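Local coordinates for protein fructose-bisphosphate aldolase (Plasmodium falciparum, PDB 4TR9) that belongs to the class I fructose-bisphosphate aldolase family of TIM-barrel enzymes and is seen here with 38D bound in a pocket of the barrel, at residues 29-40 with 76-85; 109-118 with 143-154. One frame throughout, in Å; residues are numbered along the deposited sequence. Where two conformers were deposited one is given.

Contact 1. Residues 29-40 with 76-85; sequences LVQAGKGILAAD and GKFISGAILF. With 38D (N'-[(E)-(2,4-dichlorophenyl)methylidene]-3,4-dihydroxybenzohydrazide), chain K.
Gly35 to Ala39 and Gly81 to Leu84 run side by side as parallel strands, their axes 4.6 Å apart at 20°, and between the Gly35-Ile79 and Ile36-Gly81 pairs the register slips by one residue, a beta bulge. At the bulge the Gly35 carbonyl takes the Ser80 amide; beyond it Leu37 bonds through both its amide and its carbonyl, its N lying 2.8 Å from Gly81 O. Near the end the pairing weakens: Ala39 N reaches Ile83 O only at 3.2 Å and 131°. Ser80 reaches back to Leu29, at the end of helix 16-29: a chi1 of 63° turns OG toward the Leu29 carbonyl, and OG is modelled 2.4 Å from Leu29 O, too short for the detail of this bond to be relied on. Lys34, in one of its two conformers, extends along residues 76-80, with CB against Ser80 CB (3.7 Å) and CE beside Gly76 O (3.3 Å). On one sheet face Ile36 CG2 meets Ile83 CG1 at 3.7 Å; on the other, Leu37 CB packs on Ile79 CG2 and Ala82 CB. Asp40 lies alongside Ile83, Asp40 OD2 touching Ile83 CG2 (3.4 Å). The firm polar partner of OD2 is Lys152, in a salt bridge, while 38D O07 adds a weak hydrogen bond to OD1. Strands 303-308 and 109-113 flank the pair in the barrel sheet, and Phe70 of helix 59-70 packs against Leu37, Ala39, Ala82 and Leu84.

Contact 2. Residues 109-118 with 143-154; sequences IPGIKVDKGL and YYKAGARFAKWR. With 38D (N'-[(E)-(2,4-dichlorophenyl)methylidene]-3,4-dihydroxybenzohydrazide), chain K.
Four backbone hydrogen bonds join the segments, along parallel strands 109-113 and 150-154 (axes at 31°) and just beyond them: Arg149 N to Pro110 O, Ile112 N to Phe150 O, Lys152 N to Ile112 O, and Val114 N to Lys152 O, the last nearly straight at 173°. Two CH-pi contacts follow. Gly111 CA stands over the Phe150 ring, 3.6 Å from its centroid, and Ile112 CG1 lies over one face of Tyr143, 3.7 Å from the ring centroid. Placed anti to the backbone N (chi1 180°), CG1 of Ile112 faces that ring while CG2 reaches Ala148 CB. Among apolar pairs, Val114 CG1 meets Ala151 CB at 3.7 Å and its CG2 approaches the edge of Trp153. Of the charged groups, Lys113, Lys152 and Arg154 belong to the ligand pocket. Lys113 NZ forms a salt bridge with the syn lone pair of Asp115 OD2 (2.5 Å); Asp115 OD1 closes an Asx turn onto Gly117 N. Lys152 NZ lies 3.0 Å from 38D O07, and the Arg154 guanidinium presents one face to 38D N11 while its NE pairs with Glu197. Strand 79-84 flanks residues 109-113, helix 168-187 packs Tyr181 on Val114 and Ala151, and Leu29 of helix 16-29 touches Ile109 and Phe150.

Both segments of contact 1 precede those of contact 2 in the sequence, and the centres of the contacts lie 13 Å apart in one parallel sheet. Strands 79-84 and 109-113 are neighbours, so the two contacts supply four consecutive strands in the order 35-39, 79-84, 109-113, 150-157, consistent with the TIM-barrel clan of the family. Their shared seam is probably hydrogen-bonded: Leu84 N lies 2.6 Å from Gly111 O, and Ala82 O 2.7 Å from Gly111 N. Both contacts face the 38D pocket, contact 1 through Ala38 and Asp40, contact 2 through Lys113, Lys152 and Arg154. Three of these strands, with the loop residue Asp40 just after the first, thus contribute five of the eight residues lining it.

Contact 1. Residues 29-40 with 76-85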
# COMPACT_ATOMS: atom_id res chain seq x y z
N LEU A 29 29.81 -14.92 -0.76
CA LEU A 29 29.88 -14.22 -2.04
C LEU A 29 30.42 -12.80 -1.88
O LEU A 29 31.00 -12.24 -2.81
CB LEU A 29 28.50 -14.18 -2.71
CG LEU A 29 28.01 -15.48 -3.35
CD1 LEU A 29 26.59 -15.32 -3.86
CD2 LEU A 29 28.95 -15.89 -4.48
N VAL A 30 30.23 -12.24 -0.69
CA VAL A 30 30.74 -10.90 -0.40
C VAL A 30 31.89 -10.97 0.60
O VAL A 30 32.07 -10.07 1.42
CB VAL A 30 29.63 -9.98 0.15
CG1 VAL A 30 28.62 -9.66 -0.94
CG2 VAL A 30 28.95 -10.61 1.35
N GLN A 31 32.66 -12.05 0.52
CA GLN A 31 33.82 -12.25 1.38
C GLN A 31 34.83 -11.12 1.18
O GLN A 31 34.88 -10.51 0.11
CB GLN A 31 34.47 -13.61 1.11
CG GLN A 31 35.42 -14.09 2.21
CD GLN A 31 35.94 -15.50 1.95
OE1 GLN A 31 35.75 -16.06 0.87
NE2 GLN A 31 36.60 -16.07 2.95
N ALA A 32 35.62 -10.84 2.21
CA ALA A 32 36.54 -9.70 2.22
C ALA A 32 37.46 -9.67 1.01
O ALA A 32 38.27 -10.58 0.80
CB ALA A 32 37.36 -9.71 3.50
N GLY A 33 37.34 -8.62 0.21
CA GLY A 33 38.21 -8.41 -0.93
C GLY A 33 37.77 -9.11 -2.21
O GLY A 33 38.39 -8.94 -3.26
N LYS A 34 36.70 -9.89 -2.12
CA LYS A 34 36.21 -10.63 -3.28
C LYS A 34 34.93 -10.01 -3.85
O LYS A 34 34.22 -9.28 -3.15
CB LYS A 34 35.97 -12.10 -2.92
CG LYS A 34 37.23 -12.85 -2.52
CD LYS A 34 36.94 -14.31 -2.23
CE LYS A 34 38.21 -15.06 -1.85
NZ LYS A 34 37.94 -16.49 -1.56
N GLY A 35 34.66 -10.30 -5.11
CA GLY A 35 33.47 -9.80 -5.78
C GLY A 35 32.86 -10.83 -6.70
O GLY A 35 33.26 -12.00 -6.69
N ILE A 36 31.89 -10.41 -7.51
CA ILE A 36 31.19 -11.32 -8.41
C ILE A 36 31.46 -10.97 -9.88
O ILE A 36 31.40 -9.81 -10.27
CB ILE A 36 29.67 -11.30 -8.15
CG1 ILE A 36 29.37 -11.68 -6.70
CG2 ILE A 36 28.95 -12.25 -9.10
CD1 ILE A 36 27.90 -11.72 -6.37
N LEU A 37 31.75 -11.99 -10.67
CA LEU A 37 31.95 -11.82 -12.11
C LEU A 37 30.65 -12.07 -12.87
O LEU A 37 30.11 -13.17 -12.85
CB LEU A 37 33.05 -12.75 -12.62
CG LEU A 37 33.20 -12.85 -14.14
CD1 LEU A 37 33.59 -11.52 -14.75
CD2 LEU A 37 34.20 -13.94 -14.52
N ALA A 38 30.16 -11.04 -13.55
CA ALA A 38 28.92 -11.15 -14.31
C ALA A 38 29.19 -11.60 -15.75
O ALA A 38 29.42 -10.77 -16.63
CB ALA A 38 28.17 -9.83 -14.30
N ALA A 39 29.17 -12.91 -15.97
CA ALA A 39 29.40 -13.46 -17.30
C ALA A 39 28.17 -14.21 -17.80
O ALA A 39 28.29 -15.28 -18.39
CB ALA A 39 30.62 -14.37 -17.29
N ASP A 40 27.00 -13.64 -17.56
CA ASP A 40 25.74 -14.27 -17.95
C ASP A 40 25.07 -13.54 -19.11
O ASP A 40 23.86 -13.33 -19.09
CB ASP A 40 24.79 -14.34 -16.75
CG ASP A 40 24.65 -13.01 -16.05
OD1 ASP A 40 25.62 -12.23 -16.04
OD2 ASP A 40 23.56 -12.74 -15.50
N GLY A 76 40.25 -16.92 -8.23
CA GLY A 76 39.50 -17.09 -7.00
C GLY A 76 39.92 -16.16 -5.88
O GLY A 76 39.22 -16.02 -4.88
N LYS A 77 41.08 -15.53 -6.04
CA LYS A 77 41.59 -14.60 -5.03
C LYS A 77 40.77 -13.31 -5.02
O LYS A 77 40.65 -12.66 -3.98
CB LYS A 77 43.06 -14.30 -5.28
CG LYS A 77 43.72 -13.45 -4.20
CD LYS A 77 45.19 -13.22 -4.48
CE LYS A 77 45.84 -12.39 -3.39
NZ LYS A 77 47.29 -12.16 -3.64
N PHE A 78 40.20 -12.96 -6.17
CA PHE A 78 39.46 -11.71 -6.29
C PHE A 78 37.99 -11.94 -6.62
O PHE A 78 37.16 -11.04 -6.46
CB PHE A 78 40.10 -10.82 -7.36
CG PHE A 78 41.59 -10.72 -7.26
CD1 PHE A 78 42.18 -10.08 -6.18
CD2 PHE A 78 42.40 -11.27 -8.23
CE1 PHE A 78 43.56 -9.98 -6.09
CE2 PHE A 78 43.78 -11.18 -8.14
CZ PHE A 78 44.35 -10.54 -7.07
N ILE A 79 37.66 -13.14 -7.08
CA ILE A 79 36.29 -13.46 -7.46
C ILE A 79 35.70 -14.55 -6.56
O ILE A 79 36.25 -15.64 -6.44
CB ILE A 79 36.20 -13.91 -8.92
CG1 ILE A 79 36.69 -12.80 -9.85
CG2 ILE A 79 34.77 -14.31 -9.28
CD1 ILE A 79 35.91 -11.51 -9.72
N SER A 80 34.57 -14.23 -5.93
CA SER A 80 33.91 -15.18 -5.04
C SER A 80 32.88 -16.01 -5.79
O SER A 80 32.66 -17.18 -5.48
CB SER A 80 33.23 -14.44 -3.88
OG SER A 80 32.20 -13.58 -4.36
N GLY A 81 32.25 -15.40 -6.79
CA GLY A 81 31.23 -16.08 -7.57
C GLY A 81 31.14 -15.56 -8.99
O GLY A 81 31.50 -14.42 -9.27
N ALA A 82 30.65 -16.41 -9.88
CA ALA A 82 30.47 -16.04 -11.28
C ALA A 82 29.08 -16.40 -11.77
O ALA A 82 28.65 -17.55 -11.66
CB ALA A 82 31.53 -16.70 -12.14
N ILE A 83 28.37 -15.42 -12.30
CA ILE A 83 27.01 -15.63 -12.80
C ILE A 83 27.05 -16.15 -14.23
O ILE A 83 27.68 -15.56 -15.10
CB ILE A 83 26.18 -14.34 -12.75
CG1 ILE A 83 26.40 -13.61 -11.42
CG2 ILE A 83 24.71 -14.64 -12.97
CD1 ILE A 83 25.68 -12.29 -11.32
N LEU A 84 26.36 -17.27 -14.47
CA LEU A 84 26.37 -17.90 -15.78
C LEU A 84 25.03 -17.76 -16.50
O LEU A 84 24.00 -17.55 -15.87
CB LEU A 84 26.73 -19.38 -15.66
CG LEU A 84 27.86 -19.79 -14.72
CD1 LEU A 84 28.12 -21.29 -14.82
CD2 LEU A 84 29.12 -19.01 -15.00
N PHE A 85 25.07 -17.89 -17.82
CA PHE A 85 23.85 -18.03 -18.61
C PHE A 85 23.47 -19.50 -18.60
O PHE A 85 24.29 -20.35 -18.27
CB PHE A 85 24.06 -17.51 -20.03
CG PHE A 85 22.79 -17.39 -20.83
CD1 PHE A 85 21.92 -16.34 -20.60
CD2 PHE A 85 22.48 -18.31 -21.81
CE1 PHE A 85 20.75 -16.22 -21.34
CE2 PHE A 85 21.32 -18.20 -22.55
CZ PHE A 85 20.45 -17.15 -22.31
N12 38D K . 20.84 -7.00 -22.03
C13 38D K . 21.33 -5.69 -22.37
C15 38D K . 20.07 -5.91 -24.51
C17 38D K . 19.19 -4.01 -25.68
C20 38D K . 20.39 -3.69 -23.63
C01 38D K . 22.58 -7.66 -18.14
C02 38D K . 23.19 -7.82 -16.89
O03 38D K . 23.28 -6.75 -15.98
C04 38D K . 23.72 -9.05 -16.54
C05 38D K . 23.64 -10.12 -17.42
C06 38D K . 23.03 -9.97 -18.65
O07 38D K . 24.34 -9.24 -15.28
C08 38D K . 22.50 -8.75 -19.00
C09 38D K . 21.85 -8.61 -20.38
O10 38D K . 21.72 -9.60 -21.10
N11 38D K . 21.43 -7.31 -20.80
C14 38D K . 20.57 -5.07 -23.53
C16 38D K . 19.37 -5.39 -25.58
CL1 38D K . 18.31 -3.38 -27.04
C19 38D K . 19.69 -3.16 -24.71
CL2 38D K . 21.01 -2.59 -22.42
O HOH W 1 36.73 -17.60 -4.38
O HOH W 2 27.29 -17.40 -18.98

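Contact 2. Residues 109-118 with 143-154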
# COMPACT_ATOMS: atom_id res chain seq x y z
N ILE A 109 31.96 -19.73 -6.71
CA ILE A 109 30.59 -20.21 -6.63
C ILE A 109 29.82 -19.93 -7.92
O ILE A 109 29.71 -18.78 -8.34
CB ILE A 109 29.84 -19.56 -5.45
CG1 ILE A 109 30.60 -19.80 -4.14
CG2 ILE A 109 28.43 -20.09 -5.36
CD1 ILE A 109 29.96 -19.13 -2.95
N PRO A 110 29.27 -20.99 -8.54
CA PRO A 110 28.48 -20.86 -9.76
C PRO A 110 27.16 -20.12 -9.54
O PRO A 110 26.44 -20.40 -8.58
CB PRO A 110 28.22 -22.32 -10.16
CG PRO A 110 29.26 -23.11 -9.45
CD PRO A 110 29.48 -22.39 -8.16
N GLY A 111 26.85 -19.18 -10.43
CA GLY A 111 25.60 -18.44 -10.37
C GLY A 111 24.85 -18.56 -11.68
O GLY A 111 25.44 -18.90 -12.71
N ILE A 112 23.56 -18.28 -11.66
CA ILE A 112 22.74 -18.45 -12.85
C ILE A 112 21.73 -17.32 -13.05
O ILE A 112 21.04 -16.90 -12.12
CB ILE A 112 21.99 -19.81 -12.81
CG1 ILE A 112 21.12 -19.99 -14.06
CG2 ILE A 112 21.17 -19.95 -11.54
CD1 ILE A 112 21.90 -20.04 -15.35
N LYS A 113 21.66 -16.82 -14.28
CA LYS A 113 20.66 -15.84 -14.67
C LYS A 113 19.33 -16.54 -14.94
O LYS A 113 19.27 -17.44 -15.78
CB LYS A 113 21.13 -15.07 -15.90
CG LYS A 113 20.10 -14.13 -16.50
CD LYS A 113 20.59 -13.60 -17.84
CE LYS A 113 19.62 -12.60 -18.43
NZ LYS A 113 19.53 -11.37 -17.60
N VAL A 114 18.28 -16.15 -14.23
CA VAL A 114 17.01 -16.85 -14.32
C VAL A 114 15.89 -16.02 -14.96
O VAL A 114 14.78 -16.51 -15.14
CB VAL A 114 16.53 -17.32 -12.93
CG1 VAL A 114 17.61 -18.15 -12.25
CG2 VAL A 114 16.14 -16.13 -12.07
N ASP A 115 16.19 -14.77 -15.29
CA ASP A 115 15.18 -13.89 -15.88
C ASP A 115 15.04 -14.15 -17.38
O ASP A 115 16.00 -14.55 -18.04
CB ASP A 115 15.51 -12.42 -15.61
CG ASP A 115 16.72 -11.93 -16.38
OD1 ASP A 115 16.56 -11.52 -17.55
OD2 ASP A 115 17.83 -11.95 -15.80
N LYS A 116 13.85 -13.93 -17.92
CA LYS A 116 13.57 -14.19 -19.32
C LYS A 116 13.51 -12.92 -20.17
O LYS A 116 12.87 -12.90 -21.22
CB LYS A 116 12.25 -14.95 -19.47
CG LYS A 116 12.23 -16.34 -18.85
CD LYS A 116 10.87 -17.00 -19.04
CE LYS A 116 10.80 -18.35 -18.36
NZ LYS A 116 9.45 -18.97 -18.49
N GLY A 117 14.17 -11.87 -19.70
CA GLY A 117 14.21 -10.62 -20.44
C GLY A 117 13.14 -9.63 -20.03
O GLY A 117 12.42 -9.86 -19.06
N LEU A 118 13.04 -8.53 -20.77
CA LEU A 118 12.13 -7.45 -20.41
C LEU A 118 10.93 -7.35 -21.36
O LEU A 118 11.03 -7.68 -22.54
CB LEU A 118 12.88 -6.11 -20.40
CG LEU A 118 14.08 -6.01 -19.46
CD1 LEU A 118 14.75 -4.65 -19.61
CD2 LEU A 118 13.66 -6.25 -18.02
N TYR A 143 18.92 -26.01 -11.73
CA TYR A 143 20.16 -25.25 -11.64
C TYR A 143 20.99 -25.65 -10.43
O TYR A 143 22.22 -25.70 -10.50
CB TYR A 143 19.86 -23.75 -11.60
CG TYR A 143 19.22 -23.21 -12.87
CD1 TYR A 143 19.44 -23.83 -14.09
CD2 TYR A 143 18.41 -22.09 -12.84
CE1 TYR A 143 18.87 -23.34 -15.25
CE2 TYR A 143 17.83 -21.59 -13.99
CZ TYR A 143 18.06 -22.22 -15.19
OH TYR A 143 17.49 -21.74 -16.34
N TYR A 144 20.32 -25.93 -9.32
CA TYR A 144 21.00 -26.33 -8.09
C TYR A 144 21.77 -27.64 -8.29
O TYR A 144 22.92 -27.77 -7.87
CB TYR A 144 20.01 -26.48 -6.94
CG TYR A 144 20.65 -26.78 -5.60
CD1 TYR A 144 21.07 -25.75 -4.77
CD2 TYR A 144 20.84 -28.09 -5.17
CE1 TYR A 144 21.67 -26.01 -3.55
CE2 TYR A 144 21.43 -28.36 -3.95
CZ TYR A 144 21.84 -27.32 -3.15
OH TYR A 144 22.43 -27.58 -1.93
N LYS A 145 21.11 -28.61 -8.92
CA LYS A 145 21.72 -29.91 -9.16
C LYS A 145 22.83 -29.79 -10.19
O LYS A 145 23.72 -30.64 -10.26
CB LYS A 145 20.66 -30.92 -9.62
CG LYS A 145 21.01 -32.36 -9.30
CD LYS A 145 19.88 -33.31 -9.70
CE LYS A 145 19.78 -33.44 -11.21
NZ LYS A 145 21.00 -34.06 -11.79
N ALA A 146 22.78 -28.73 -10.99
CA ALA A 146 23.80 -28.47 -12.00
C ALA A 146 25.04 -27.85 -11.37
O ALA A 146 26.14 -27.92 -11.93
CB ALA A 146 23.25 -27.57 -13.09
N GLY A 147 24.87 -27.24 -10.21
CA GLY A 147 25.99 -26.65 -9.49
C GLY A 147 25.77 -25.22 -9.04
O GLY A 147 26.58 -24.67 -8.29
N ALA A 148 24.68 -24.61 -9.49
CA ALA A 148 24.38 -23.23 -9.14
C ALA A 148 23.98 -23.11 -7.67
O ALA A 148 23.29 -23.98 -7.13
CB ALA A 148 23.28 -22.68 -10.03
N ARG A 149 24.43 -22.04 -7.02
CA ARG A 149 24.13 -21.82 -5.61
C ARG A 149 23.53 -20.44 -5.37
O ARG A 149 23.10 -20.14 -4.25
CB ARG A 149 25.40 -22.00 -4.77
CG ARG A 149 25.86 -23.45 -4.65
CD ARG A 149 24.79 -24.30 -3.98
NE ARG A 149 25.17 -25.71 -3.91
CZ ARG A 149 24.83 -26.62 -4.82
NH1 ARG A 149 25.22 -27.88 -4.68
NH2 ARG A 149 24.12 -26.27 -5.88
N PHE A 150 23.50 -19.62 -6.41
CA PHE A 150 22.81 -18.33 -6.32
C PHE A 150 22.28 -17.91 -7.69
O PHE A 150 22.81 -18.32 -8.72
CB PHE A 150 23.73 -17.25 -5.73
CG PHE A 150 24.86 -16.83 -6.64
CD1 PHE A 150 24.73 -15.72 -7.46
CD2 PHE A 150 26.06 -17.52 -6.64
CE1 PHE A 150 25.77 -15.32 -8.28
CE2 PHE A 150 27.11 -17.13 -7.47
CZ PHE A 150 26.96 -16.02 -8.28
N ALA A 151 21.23 -17.10 -7.69
CA ALA A 151 20.57 -16.71 -8.94
C ALA A 151 20.54 -15.19 -9.11
O ALA A 151 20.86 -14.44 -8.19
CB ALA A 151 19.16 -17.27 -8.99
N LYS A 152 20.15 -14.75 -10.30
CA LYS A 152 20.09 -13.32 -10.61
C LYS A 152 18.85 -12.98 -11.44
O LYS A 152 18.36 -13.81 -12.21
CB LYS A 152 21.35 -12.87 -11.34
CG LYS A 152 21.68 -11.40 -11.16
CD LYS A 152 22.18 -10.80 -12.45
CE LYS A 152 21.13 -10.93 -13.54
NZ LYS A 152 21.58 -10.33 -14.82
N TRP A 153 18.36 -11.76 -11.29
CA TRP A 153 17.11 -11.32 -11.91
C TRP A 153 17.16 -9.81 -12.11
O TRP A 153 17.05 -9.05 -11.15
CB TRP A 153 15.93 -11.73 -11.03
CG TRP A 153 14.55 -11.26 -11.44
CD1 TRP A 153 14.10 -9.97 -11.47
CD2 TRP A 153 13.43 -12.08 -11.80
NE1 TRP A 153 12.78 -9.94 -11.86
CE2 TRP A 153 12.35 -11.22 -12.06
CE3 TRP A 153 13.25 -13.46 -11.94
CZ2 TRP A 153 11.10 -11.70 -12.46
CZ3 TRP A 153 12.01 -13.93 -12.33
CH2 TRP A 153 10.94 -13.05 -12.58
N ARG A 154 17.34 -9.39 -13.35
CA ARG A 154 17.56 -7.97 -13.65
C ARG A 154 16.28 -7.24 -14.04
O ARG A 154 15.58 -7.64 -14.97
CB ARG A 154 18.59 -7.83 -14.77
CG ARG A 154 18.79 -6.40 -15.26
CD ARG A 154 19.92 -6.33 -16.28
NE ARG A 154 20.10 -4.98 -16.81
CZ ARG A 154 19.58 -4.55 -17.96
NH1 ARG A 154 19.80 -3.31 -18.37
NH2 ARG A 154 18.84 -5.37 -18.70
N12 38D K . 20.84 -7.00 -22.03
C13 38D K . 21.33 -5.69 -22.37
C15 38D K . 20.07 -5.91 -24.51
C17 38D K . 19.19 -4.01 -25.68
C20 38D K . 20.39 -3.69 -23.63
C01 38D K . 22.58 -7.66 -18.14
C02 38D K . 23.19 -7.82 -16.89
O03 38D K . 23.28 -6.75 -15.98
C04 38D K . 23.72 -9.05 -16.54
C05 38D K . 23.64 -10.12 -17.42
C06 38D K . 23.03 -9.97 -18.65
O07 38D K . 24.34 -9.24 -15.28
C08 38D K . 22.50 -8.75 -19.00
C09 38D K . 21.85 -8.61 -20.38
O10 38D K . 21.72 -9.60 -21.10
N11 38D K . 21.43 -7.31 -20.80
C14 38D K . 20.57 -5.07 -23.53
C16 38D K . 19.37 -5.39 -25.58
CL1 38D K . 18.31 -3.38 -27.04
C19 38D K . 19.69 -3.16 -24.71
CL2 38D K . 21.01 -2.59 -22.42
O HOH W 3 15.94 -8.66 -17.49